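Local coordinates for protein rhamnosidase B (Bacillus sp., PDB 2OKX) that probably hydrolyses alpha-L-rhamnosides, releasing rhamnose from their non-reducing ends with inversion of the anomeric configuration, as in other family 78 glycoside hydrolases, at residues A[206-211]-A[414-419]; A[427-432]-A[437-442]; A[453-456]-A[462-465]; A[508-513]-A[522-527]. All blocks are in the same frame, centred on the assembly; numbering follows the deposited sequence.

Overall arrangement
The four contacts lie close together in the concanavalin-like part of the chain. Strands 207-215, 436-443, 507-513 and 462-472 are successive neighbours in one sheet and supply one side of contacts 1, 2, 4 and 3 in that order. A second sheet holds strands 427-428, 520-528 and 450-457, on or next to which lies the other side of contacts 2, 4 and 3. Contacts 3 and 4 join the facing sheets, contact 2 does so at their edge, and contact 1 sets the short helix 414-417 against the first sheet. Contact 1 is partly buried, the others buried. Apolar packing dominates; contacts 2 and 3 include a phenylalanine ring, contact 2 alone a sulfur, and contact 4 ends beside a calcium ion.

Contact 1. Residues A[206-211]-A[414-419]; sequences ASIQSL and RSVLNA
Ile208 is the bump of this contact, and the backbone and side chains of Val416 and Leu417 form the hollow that takes it. The CG1 of Ile208 is anti to the carbonyl carbon (chi1 -68°) and the chain then runs on extended, into the side of the short helix at 414-417. Ile208 CD1 settles 3.3 Å from Val416 O and 3.4 Å from Val416 CG1, the latter closer than carbons usually pack. The Ile208 and Val416 side chains meet at about a right angle, so the methyl end of one butts against one branch of the other. The floor of the hollow is backbone, with Leu417 CA 3.8 Å from Ile208 CD1. Leu417 CD2 forms a wall, 3.9 Å from Ile208 CD1 and almost as near to Ile208 CB. Farther along the strand, Leu211 makes a lighter touch, its CD1 lying 4.3 Å from Val416 CG2. Strand 207-215 pairs with 436-443 and 406-410 in one sheet of the beta sandwich, and the helix lies against it. Val416 O, though crowded by a methyl, accepts a hydrogen bond from Ala419 N within the helical turn. Shape and apolar burial therefore hold the helix to the strand, without a polar bond between them.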
loop_
_atom_site.group_PDB
_atom_site.type_symbol
_atom_site.label_atom_id
_atom_site.label_comp_id
_atom_site.label_asym_id
_atom_site.label_seq_id
_atom_site.Cartn_x
_atom_site.Cartn_y
_atom_site.Cartn_z
ATOM N N ALA A 206 7.928 -15.273 15.780
ATOM C CA ALA A 206 7.911 -16.730 15.845
ATOM C C ALA A 206 9.282 -17.328 16.109
ATOM O O ALA A 206 9.407 -18.291 16.862
ATOM C CB ALA A 206 7.344 -17.311 14.544
ATOM N N SER A 207 10.312 -16.761 15.491
ATOM C CA SER A 207 11.653 -17.299 15.664
ATOM C C SER A 207 12.742 -16.308 15.284
ATOM O O SER A 207 12.468 -15.228 14.754
ATOM C CB SER A 207 11.818 -18.538 14.785
ATOM O OG SER A 207 11.729 -18.185 13.406
ATOM N N ILE A 208 13.982 -16.680 15.576
ATOM C CA ILE A 208 15.112 -15.856 15.190
ATOM C C ILE A 208 15.756 -16.699 14.112
ATOM O O ILE A 208 16.209 -17.816 14.370
ATOM C CB ILE A 208 16.099 -15.623 16.344
ATOM C CG1 ILE A 208 15.436 -14.736 17.405
ATOM C CG2 ILE A 208 17.385 -14.968 15.797
ATOM C CD1 ILE A 208 16.363 -14.275 18.509
ATOM N N GLN A 209 15.766 -16.174 12.898
ATOM C CA GLN A 209 16.310 -16.893 11.760
ATOM C C GLN A 209 17.828 -16.925 11.713
ATOM O O GLN A 209 18.412 -17.936 11.336
ATOM C CB GLN A 209 15.776 -16.281 10.468
ATOM C CG GLN A 209 16.313 -16.939 9.213
ATOM C CD GLN A 209 15.687 -16.361 7.969
ATOM O OE1 GLN A 209 14.487 -16.511 7.740
ATOM N NE2 GLN A 209 16.491 -15.684 7.161
ATOM N N SER A 210 18.469 -15.823 12.090
ATOM C CA SER A 210 19.925 -15.776 12.060
ATOM C C SER A 210 20.500 -14.609 12.840
ATOM O O SER A 210 19.786 -13.681 13.227
ATOM C CB SER A 210 20.415 -15.670 10.614
ATOM O OG SER A 210 20.021 -14.430 10.042
ATOM N N LEU A 211 21.808 -14.684 13.069
ATOM C CA LEU A 211 22.550 -13.636 13.750
ATOM C C LEU A 211 23.825 -13.522 12.931
ATOM O O LEU A 211 24.408 -14.531 12.541
ATOM C CB LEU A 211 22.869 -14.023 15.201
ATOM C CG LEU A 211 23.536 -12.903 16.015
ATOM C CD1 LEU A 211 23.293 -13.109 17.499
ATOM C CD2 LEU A 211 25.019 -12.860 15.711
ATOM N N ARG A 414 21.344 -19.276 22.558
ATOM C CA ARG A 414 20.050 -19.508 23.195
ATOM C C ARG A 414 19.513 -18.258 23.878
ATOM O O ARG A 414 18.329 -17.956 23.775
ATOM C CB ARG A 414 20.143 -20.648 24.217
ATOM C CG ARG A 414 18.895 -20.804 25.098
ATOM C CD ARG A 414 17.621 -20.996 24.268
ATOM N NE ARG A 414 16.421 -21.071 25.105
ATOM C CZ ARG A 414 15.813 -20.021 25.652
ATOM N NH1 ARG A 414 14.733 -20.198 26.406
ATOM N NH2 ARG A 414 16.266 -18.791 25.436
ATOM N N SER A 415 20.384 -17.530 24.571
ATOM C CA SER A 415 19.973 -16.317 25.277
ATOM C C SER A 415 19.191 -15.352 24.400
ATOM O O SER A 415 18.173 -14.797 24.817
ATOM C CB SER A 415 21.193 -15.576 25.836
ATOM O OG SER A 415 20.814 -14.310 26.359
ATOM N N VAL A 416 19.678 -15.149 23.181
ATOM C CA VAL A 416 19.043 -14.222 22.258
ATOM C C VAL A 416 17.581 -14.553 21.977
ATOM O O VAL A 416 16.773 -13.655 21.741
ATOM C CB VAL A 416 19.829 -14.159 20.927
ATOM C CG1 VAL A 416 19.205 -13.130 19.992
ATOM C CG2 VAL A 416 21.274 -13.798 21.210
ATOM N N LEU A 417 17.228 -15.834 22.013
ATOM C CA LEU A 417 15.843 -16.221 21.752
ATOM C C LEU A 417 14.880 -15.513 22.705
ATOM O O LEU A 417 13.737 -15.244 22.350
ATOM C CB LEU A 417 15.678 -17.741 21.866
ATOM C CG LEU A 417 16.531 -18.568 20.900
ATOM C CD1 LEU A 417 16.173 -20.038 21.046
ATOM C CD2 LEU A 417 16.300 -18.104 19.466
ATOM N N ASN A 418 15.346 -15.207 23.915
ATOM C CA ASN A 418 14.510 -14.526 24.903
ATOM C C ASN A 418 13.986 -13.202 24.362
ATOM O O ASN A 418 12.959 -12.699 24.817
ATOM C CB ASN A 418 15.307 -14.242 26.183
ATOM C CG ASN A 418 15.638 -15.499 26.968
ATOM O OD1 ASN A 418 16.511 -15.484 27.842
ATOM N ND2 ASN A 418 14.935 -16.587 26.677
ATOM N N ALA A 419 14.700 -12.634 23.394
ATOM C CA ALA A 419 14.309 -11.355 22.815
ATOM C C ALA A 419 12.946 -11.375 22.129
ATOM O O ALA A 419 12.295 -10.338 22.010
ATOM C CB ALA A 419 15.384 -10.881 21.831
#

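Contact 2. Residues A[427-432]-A[437-442]; sequences GVLPVF and CELVID
Leu429, Pro430 and Phe432 close on Cys437, while Val431, between the last two, points away. With the sulfur trans to the backbone N (chi1 -179°), the cysteine side chain reaches toward Pro430, whose CG lies 4.1 Å from Cys437 SG. Pro430 O comes 3.9 Å from Cys437 CB. Phe432 approaches the start of the strand with the edge of its ring: Cys437 CA sits near the ring plane, 4.0 Å from Phe432 CE1. The sulfur, by contrast, stands obliquely to that ring, 5.4 Å from Cys437 SG to the Phe432 centroid and 61° off the normal, a cysteine sulfur-aromatic contact. Leu429 fills the other flank. Its CG lies 4.4 Å from Cys437 SG, while Leu429 CD1 meets Leu439 CD2 at 4.2 Å, so one leucine spans two residues that point to the same side of strand 436-443. Val512, on the next strand, also packs on Leu429. Strand 427-428 pairs with 520-528, and the segment that follows it closes over the end of strand 436-443 in the other sheet, at the edge of a beta sandwich in keeping with the concanavalin-like domain.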
loop_
_atom_site.group_PDB
_atom_site.type_symbol
_atom_site.label_atom_id
_atom_site.label_comp_id
_atom_site.label_asym_id
_atom_site.label_seq_id
_atom_site.Cartn_x
_atom_site.Cartn_y
_atom_site.Cartn_z
ATOM N N GLY A 427 17.146 -10.992 26.300
ATOM C CA GLY A 427 18.061 -11.656 25.394
ATOM C C GLY A 427 19.309 -10.794 25.355
ATOM O O GLY A 427 19.228 -9.600 25.088
ATOM N N VAL A 428 20.461 -11.387 25.641
ATOM C CA VAL A 428 21.714 -10.643 25.643
ATOM C C VAL A 428 22.423 -10.814 24.309
ATOM O O VAL A 428 22.823 -11.913 23.936
ATOM C CB VAL A 428 22.637 -11.120 26.786
ATOM C CG1 VAL A 428 23.898 -10.253 26.849
ATOM C CG2 VAL A 428 21.885 -11.057 28.109
ATOM N N LEU A 429 22.571 -9.711 23.588
ATOM C CA LEU A 429 23.217 -9.734 22.287
ATOM C C LEU A 429 24.730 -9.731 22.394
ATOM O O LEU A 429 25.305 -9.032 23.226
ATOM C CB LEU A 429 22.765 -8.530 21.455
ATOM C CG LEU A 429 21.417 -8.614 20.725
ATOM C CD1 LEU A 429 20.349 -9.185 21.631
ATOM C CD2 LEU A 429 21.023 -7.222 20.238
ATOM N N PRO A 430 25.397 -10.528 21.550
ATOM C CA PRO A 430 26.855 -10.579 21.579
ATOM C C PRO A 430 27.420 -9.270 21.046
ATOM O O PRO A 430 26.827 -8.632 20.170
ATOM C CB PRO A 430 27.173 -11.756 20.664
ATOM C CG PRO A 430 26.076 -11.679 19.645
ATOM C CD PRO A 430 24.861 -11.439 20.522
ATOM N N VAL A 431 28.557 -8.863 21.593
ATOM C CA VAL A 431 29.219 -7.648 21.149
ATOM C C VAL A 431 30.439 -8.089 20.358
ATOM O O VAL A 431 31.295 -8.807 20.874
ATOM C CB VAL A 431 29.683 -6.787 22.337
ATOM C CG1 VAL A 431 30.411 -5.553 21.826
ATOM C CG2 VAL A 431 28.491 -6.385 23.183
ATOM N N PHE A 432 30.506 -7.682 19.096
ATOM C CA PHE A 432 31.634 -8.043 18.252
ATOM C C PHE A 432 32.696 -6.957 18.353
ATOM O O PHE A 432 32.376 -5.771 18.442
ATOM C CB PHE A 432 31.178 -8.207 16.800
ATOM C CG PHE A 432 30.187 -9.318 16.605
ATOM C CD1 PHE A 432 28.900 -9.050 16.146
ATOM C CD2 PHE A 432 30.533 -10.634 16.907
ATOM C CE1 PHE A 432 27.970 -10.075 15.993
ATOM C CE2 PHE A 432 29.610 -11.667 16.758
ATOM C CZ PHE A 432 28.325 -11.384 16.299
ATOM N N CYS A 437 25.945 -6.081 15.114
ATOM C CA CYS A 437 25.210 -7.312 15.380
ATOM C C CYS A 437 23.864 -7.279 14.667
ATOM O O CYS A 437 22.998 -6.482 15.012
ATOM C CB CYS A 437 24.977 -7.483 16.882
ATOM S SG CYS A 437 24.097 -9.005 17.318
ATOM N N GLU A 438 23.699 -8.145 13.674
ATOM C CA GLU A 438 22.451 -8.203 12.925
ATOM C C GLU A 438 21.599 -9.411 13.310
ATOM O O GLU A 438 22.058 -10.551 13.254
ATOM C CB GLU A 438 22.734 -8.265 11.426
ATOM C CG GLU A 438 21.490 -8.544 10.581
ATOM C CD GLU A 438 21.840 -8.971 9.171
ATOM O OE1 GLU A 438 22.219 -8.103 8.355
ATOM O OE2 GLU A 438 21.748 -10.184 8.886
ATOM N N LEU A 439 20.360 -9.150 13.697
ATOM C CA LEU A 439 19.424 -10.209 14.049
ATOM C C LEU A 439 18.319 -10.223 13.001
ATOM O O LEU A 439 17.784 -9.172 12.662
ATOM C CB LEU A 439 18.780 -9.930 15.409
ATOM C CG LEU A 439 19.370 -10.510 16.693
ATOM C CD1 LEU A 439 20.846 -10.217 16.791
ATOM C CD2 LEU A 439 18.610 -9.925 17.877
ATOM N N VAL A 440 17.990 -11.398 12.471
ATOM C CA VAL A 440 16.886 -11.493 11.518
ATOM C C VAL A 440 15.767 -12.166 12.300
ATOM O O VAL A 440 15.855 -13.345 12.647
ATOM C CB VAL A 440 17.237 -12.331 10.267
ATOM C CG1 VAL A 440 15.996 -12.489 9.389
ATOM C CG2 VAL A 440 18.327 -11.629 9.464
ATOM N N ILE A 441 14.736 -11.385 12.603
ATOM C CA ILE A 441 13.589 -11.841 13.375
ATOM C C ILE A 441 12.477 -12.257 12.421
ATOM O O ILE A 441 12.078 -11.470 11.573
ATOM C CB ILE A 441 13.057 -10.695 14.271
ATOM C CG1 ILE A 441 14.184 -10.156 15.162
ATOM C CG2 ILE A 441 11.886 -11.176 15.100
ATOM C CD1 ILE A 441 14.784 -11.179 16.077
ATOM N N ASP A 442 11.980 -13.480 12.567
ATOM C CA ASP A 442 10.906 -13.981 11.704
ATOM C C ASP A 442 9.571 -13.943 12.439
ATOM O O ASP A 442 9.386 -14.640 13.438
ATOM C CB ASP A 442 11.209 -15.421 11.267
ATOM C CG ASP A 442 10.205 -15.960 10.250
ATOM O OD1 ASP A 442 9.237 -15.248 9.899
ATOM O OD2 ASP A 442 10.392 -17.109 9.799
#

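Contact 3. Residues A[453-456]-A[462-465]; sequences FELE and IIDA
Strands 450-457 and 462-472 follow each other along the chain but belong to different sheets, so their backbones face one another across the sandwich without pairing. The segments 453-456 and 462-465 run in roughly opposite directions, and their closest CA atoms, those of Leu455 and Ile463, remain 10.1 Å apart. That distance is bridged by side chains alone. Phe453 and Leu455, with Glu454 between them on a nearly fully extended strand, both send their CB atoms toward the opposite sheet, and Ile463 points back at them.

Leu455 and Ile463 reach toward each other tip to tip. Leu455 CG sits between the backbone N and the carbonyl carbon (chi1 57°), a placement that turns CD2 onto the end of the isoleucine: Leu455 CD2 lies 3.9 Å from Ile463 CD1 and 4.0 Å from Ile463 CG1. The second branch of the isoleucine serves the phenylalanine, with Ile463 CG2 4.4 Å from Phe453 CZ, approaching the ring obliquely at its far end. Ile463 is thus divided between two partners, its CG1-CD1 arm for the leucine and its CG2 methyl for the ring.

Tyr488 makes an edge-to-face contact with Phe453, and Leu510 and Val512 pack beside Ile463. The acidic neighbours have other tasks: Glu454 forms a salt bridge with Arg494, and Asp464 forms salt bridges with Arg513 and Arg487. The segments therefore separate their chemistry by alternation, with hydrocarbon joining the sheets through dispersion and burial while the carboxylates engage arginines outside this meeting point.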
loop_
_atom_site.group_PDB
_atom_site.type_symbol
_atom_site.label_atom_id
_atom_site.label_comp_id
_atom_site.label_asym_id
_atom_site.label_seq_id
_atom_site.Cartn_x
_atom_site.Cartn_y
_atom_site.Cartn_z
ATOM N N PHE A 453 9.749 -2.219 20.702
ATOM C CA PHE A 453 10.780 -2.941 21.425
ATOM C C PHE A 453 11.065 -2.276 22.763
ATOM O O PHE A 453 10.627 -1.157 23.026
ATOM C CB PHE A 453 12.077 -3.008 20.609
ATOM C CG PHE A 453 12.720 -1.664 20.369
ATOM C CD1 PHE A 453 12.483 -0.964 19.191
ATOM C CD2 PHE A 453 13.560 -1.095 21.326
ATOM C CE1 PHE A 453 13.075 0.283 18.966
ATOM C CE2 PHE A 453 14.157 0.153 21.113
ATOM C CZ PHE A 453 13.914 0.842 19.930
ATOM N N GLU A 454 11.785 -3.001 23.606
ATOM C CA GLU A 454 12.199 -2.519 24.914
ATOM C C GLU A 454 13.582 -3.107 25.101
ATOM O O GLU A 454 13.799 -4.292 24.841
ATOM C CB GLU A 454 11.264 -3.007 26.022
ATOM C CG GLU A 454 11.727 -2.589 27.412
ATOM C CD GLU A 454 10.716 -2.902 28.495
ATOM O OE1 GLU A 454 11.071 -2.780 29.682
ATOM O OE2 GLU A 454 9.567 -3.262 28.163
ATOM N N LEU A 455 14.524 -2.280 25.533
ATOM C CA LEU A 455 15.886 -2.751 25.707
ATOM C C LEU A 455 16.702 -1.859 26.634
ATOM O O LEU A 455 16.266 -0.777 27.023
ATOM C CB LEU A 455 16.575 -2.821 24.337
ATOM C CG LEU A 455 16.612 -1.520 23.514
ATOM C CD1 LEU A 455 17.638 -0.551 24.101
ATOM C CD2 LEU A 455 16.977 -1.836 22.065
ATOM N N GLU A 456 17.887 -2.343 26.984
ATOM C CA GLU A 456 18.829 -1.605 27.820
ATOM C C GLU A 456 20.080 -1.521 26.965
ATOM O O GLU A 456 20.507 -2.526 26.404
ATOM C CB GLU A 456 19.170 -2.368 29.100
ATOM C CG GLU A 456 18.008 -2.622 30.025
ATOM C CD GLU A 456 18.437 -3.347 31.283
ATOM O OE1 GLU A 456 17.718 -4.270 31.710
ATOM O OE2 GLU A 456 19.491 -2.991 31.848
ATOM N N ILE A 462 23.085 2.445 18.217
ATOM C CA ILE A 462 22.172 2.548 17.082
ATOM C C ILE A 462 21.340 1.277 16.917
ATOM O O ILE A 462 21.880 0.170 16.900
ATOM C CB ILE A 462 22.941 2.779 15.767
ATOM C CG1 ILE A 462 23.630 4.146 15.795
ATOM C CG2 ILE A 462 21.985 2.681 14.576
ATOM C CD1 ILE A 462 24.576 4.368 14.616
ATOM N N ILE A 463 20.026 1.446 16.800
ATOM C CA ILE A 463 19.116 0.325 16.599
ATOM C C ILE A 463 18.425 0.526 15.247
ATOM O O ILE A 463 17.548 1.385 15.113
ATOM C CB ILE A 463 18.038 0.255 17.710
ATOM C CG1 ILE A 463 18.701 0.177 19.091
ATOM C CG2 ILE A 463 17.149 -0.972 17.498
ATOM C CD1 ILE A 463 19.573 -1.068 19.298
ATOM N N ASP A 464 18.838 -0.253 14.250
ATOM C CA ASP A 464 18.273 -0.173 12.903
ATOM C C ASP A 464 17.247 -1.275 12.656
ATOM O O ASP A 464 17.479 -2.441 12.991
ATOM C CB ASP A 464 19.381 -0.290 11.855
ATOM C CG ASP A 464 20.179 0.992 11.697
ATOM O OD1 ASP A 464 21.165 0.978 10.935
ATOM O OD2 ASP A 464 19.813 2.008 12.322
ATOM N N ALA A 465 16.117 -0.899 12.065
ATOM C CA ALA A 465 15.054 -1.847 11.767
ATOM C C ALA A 465 14.722 -1.772 10.284
ATOM O O ALA A 465 14.572 -0.685 9.729
ATOM C CB ALA A 465 13.821 -1.529 12.597
#

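Contact 4. Residues A[508-513]-A[522-527]; sequences LFLTVR and HEIYIR. With CA (calcium ion), chain C.
The contact belongs to the core of the concanavalin-like beta sandwich, where strand 507-513 of one sheet faces strand 520-528 of the other through Leu508, Leu510 and Ile524. Across the core, Ile524 is the shared partner of the two leucines. A chi1 of 175° swings its CG1-CD1 arm away from the backbone N and out toward the other strand. Leu508 meets that arm at a slant, its CD2 3.9 Å from Ile524 CD1 and 4.1 Å from Ile524 CG1. Leu510 adds a looser touch, Leu510 CD2 to Ile524 CG1 at 4.4 Å. Phe453 and Ile420 pack on Ile524 as well, and Ile463 on Leu510, so the three residues are part of the apolar layer between the sheets.

Two residues earlier in the chain the same strand meets a calcium ion. His522 and Glu523 both face Glu454 in a classic beta bulge, and His522 O binds the calcium at 2.6 Å. Three waters at 2.3 to 2.4 Å from the calcium and three atoms from elsewhere, Val423 O among them, complete seven ligands. Glu523 takes part at second hand: water 1, itself bound to the metal, donates a hydrogen bond to Glu523 OE1 at 3.0 Å. That carboxylate is held in turn by Tyr204 OH at OE1 and by a salt bridge from Lys202 to OE2.

Strand 520-528 thus has two kinds of attachment, aliphatic contact with the facing sheet and a backbone carbonyl on calcium, and the nearby negative carboxylate probably steadies the hydrated ion electrostatically.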
loop_
_atom_site.group_PDB
_atom_site.type_symbol
_atom_site.label_atom_id
_atom_site.label_comp_id
_atom_site.label_asym_id
_atom_site.label_seq_id
_atom_site.Cartn_x
_atom_site.Cartn_y
_atom_site.Cartn_z
ATOM N N LEU A 508 12.267 -9.180 9.989
ATOM C CA LEU A 508 12.814 -7.909 10.432
ATOM C C LEU A 508 14.311 -7.992 10.684
ATOM O O LEU A 508 14.779 -8.794 11.496
ATOM C CB LEU A 508 12.121 -7.447 11.717
ATOM C CG LEU A 508 12.544 -6.075 12.260
ATOM C CD1 LEU A 508 12.036 -4.975 11.335
ATOM C CD2 LEU A 508 11.976 -5.876 13.657
ATOM N N PHE A 509 15.069 -7.176 9.966
ATOM C CA PHE A 509 16.506 -7.126 10.180
ATOM C C PHE A 509 16.684 -6.096 11.287
ATOM O O PHE A 509 16.380 -4.920 11.092
ATOM C CB PHE A 509 17.245 -6.652 8.923
ATOM C CG PHE A 509 17.411 -7.715 7.878
ATOM C CD1 PHE A 509 16.341 -8.106 7.079
ATOM C CD2 PHE A 509 18.645 -8.333 7.696
ATOM C CE1 PHE A 509 16.499 -9.103 6.110
ATOM C CE2 PHE A 509 18.815 -9.329 6.732
ATOM C CZ PHE A 509 17.739 -9.714 5.939
ATOM N N LEU A 510 17.142 -6.539 12.454
ATOM C CA LEU A 510 17.358 -5.631 13.574
ATOM C C LEU A 510 18.865 -5.592 13.756
ATOM O O LEU A 510 19.471 -6.580 14.164
ATOM C CB LEU A 510 16.676 -6.160 14.841
ATOM C CG LEU A 510 16.685 -5.203 16.038
ATOM C CD1 LEU A 510 15.789 -4.006 15.741
ATOM C CD2 LEU A 510 16.204 -5.924 17.283
ATOM N N THR A 511 19.473 -4.455 13.434
ATOM C CA THR A 511 20.922 -4.340 13.525
ATOM C C THR A 511 21.367 -3.336 14.582
ATOM O O THR A 511 20.962 -2.170 14.569
ATOM C CB THR A 511 21.499 -3.977 12.147
ATOM O OG1 THR A 511 20.934 -4.853 11.161
ATOM C CG2 THR A 511 23.005 -4.148 12.129
ATOM N N VAL A 512 22.200 -3.817 15.505
ATOM C CA VAL A 512 22.706 -3.011 16.612
ATOM C C VAL A 512 24.136 -2.575 16.311
ATOM O O VAL A 512 24.997 -3.411 16.036
ATOM C CB VAL A 512 22.678 -3.826 17.926
ATOM C CG1 VAL A 512 23.093 -2.948 19.107
ATOM C CG2 VAL A 512 21.278 -4.397 18.147
ATOM N N ARG A 513 24.380 -1.269 16.370
ATOM C CA ARG A 513 25.703 -0.722 16.071
ATOM C C ARG A 513 26.227 0.287 17.104
ATOM O O ARG A 513 25.458 0.932 17.815
ATOM C CB ARG A 513 25.683 -0.011 14.710
ATOM C CG ARG A 513 24.702 -0.558 13.669
ATOM C CD ARG A 513 24.738 0.322 12.417
ATOM N NE ARG A 513 23.652 0.046 11.474
ATOM C CZ ARG A 513 23.685 -0.897 10.537
ATOM N NH1 ARG A 513 24.752 -1.672 10.400
ATOM N NH2 ARG A 513 22.642 -1.059 9.734
ATOM N N HIS A 522 14.926 -6.864 25.788
ATOM C CA HIS A 522 13.843 -7.426 26.585
ATOM C C HIS A 522 12.729 -7.967 25.705
ATOM O O HIS A 522 12.097 -8.965 26.042
ATOM C CB HIS A 522 13.290 -6.384 27.560
ATOM C CG HIS A 522 14.182 -6.140 28.738
ATOM N ND1 HIS A 522 15.316 -5.361 28.664
ATOM C CD2 HIS A 522 14.138 -6.622 30.002
ATOM C CE1 HIS A 522 15.935 -5.375 29.832
ATOM N NE2 HIS A 522 15.241 -6.133 30.661
ATOM N N GLU A 523 12.484 -7.297 24.586
ATOM C CA GLU A 523 11.472 -7.744 23.638
ATOM C C GLU A 523 11.436 -6.926 22.357
ATOM O O GLU A 523 11.699 -5.721 22.358
ATOM C CB GLU A 523 10.077 -7.747 24.270
ATOM C CG GLU A 523 9.611 -6.419 24.834
ATOM C CD GLU A 523 8.217 -6.517 25.429
ATOM O OE1 GLU A 523 7.947 -7.511 26.131
ATOM O OE2 GLU A 523 7.392 -5.606 25.204
ATOM N N ILE A 524 11.140 -7.618 21.263
ATOM C CA ILE A 524 11.006 -7.014 19.946
ATOM C C ILE A 524 9.694 -7.638 19.475
ATOM O O ILE A 524 9.489 -8.848 19.612
ATOM C CB ILE A 524 12.197 -7.385 19.012
ATOM C CG1 ILE A 524 11.960 -6.835 17.602
ATOM C CG2 ILE A 524 12.396 -8.882 18.968
ATOM C CD1 ILE A 524 11.895 -5.316 17.521
ATOM N N TYR A 525 8.794 -6.814 18.957
ATOM C CA TYR A 525 7.489 -7.312 18.539
ATOM C C TYR A 525 6.836 -6.343 17.571
ATOM O O TYR A 525 7.425 -5.330 17.193
ATOM C CB TYR A 525 6.588 -7.434 19.767
ATOM C CG TYR A 525 6.462 -6.119 20.513
ATOM C CD1 TYR A 525 7.373 -5.766 21.512
ATOM C CD2 TYR A 525 5.479 -5.191 20.164
ATOM C CE1 TYR A 525 7.310 -4.516 22.140
ATOM C CE2 TYR A 525 5.409 -3.946 20.779
ATOM C CZ TYR A 525 6.327 -3.614 21.766
ATOM O OH TYR A 525 6.260 -2.373 22.358
ATOM N N ILE A 526 5.610 -6.660 17.175
ATOM C CA ILE A 526 4.864 -5.780 16.293
ATOM C C ILE A 526 3.463 -5.619 16.848
ATOM O O ILE A 526 2.887 -6.567 17.384
ATOM C CB ILE A 526 4.766 -6.326 14.839
ATOM C CG1 ILE A 526 4.141 -5.253 13.940
ATOM C CG2 ILE A 526 3.915 -7.612 14.793
ATOM C CD1 ILE A 526 4.142 -5.585 12.452
ATOM N N ARG A 527 2.931 -4.406 16.776
ATOM C CA ARG A 527 1.568 -4.183 17.218
ATOM C C ARG A 527 0.800 -4.205 15.909
ATOM O O ARG A 527 0.752 -3.210 15.180
ATOM C CB ARG A 527 1.428 -2.831 17.936
ATOM C CG ARG A 527 2.211 -2.765 19.253
ATOM C CD ARG A 527 2.016 -1.439 19.990
ATOM N NE ARG A 527 0.650 -1.290 20.483
ATOM C CZ ARG A 527 0.170 -1.886 21.571
ATOM N NH1 ARG A 527 0.945 -2.676 22.307
ATOM N NH2 ARG A 527 -1.097 -1.706 21.914
HETATM CA CA CA C . 11.032 -9.733 28.279
HETATM O O HOH W 1 9.185 -10.144 26.933
HETATM O O HOH W 2 12.912 -9.188 29.670
HETATM O O HOH W 3 12.218 -11.403 27.200
#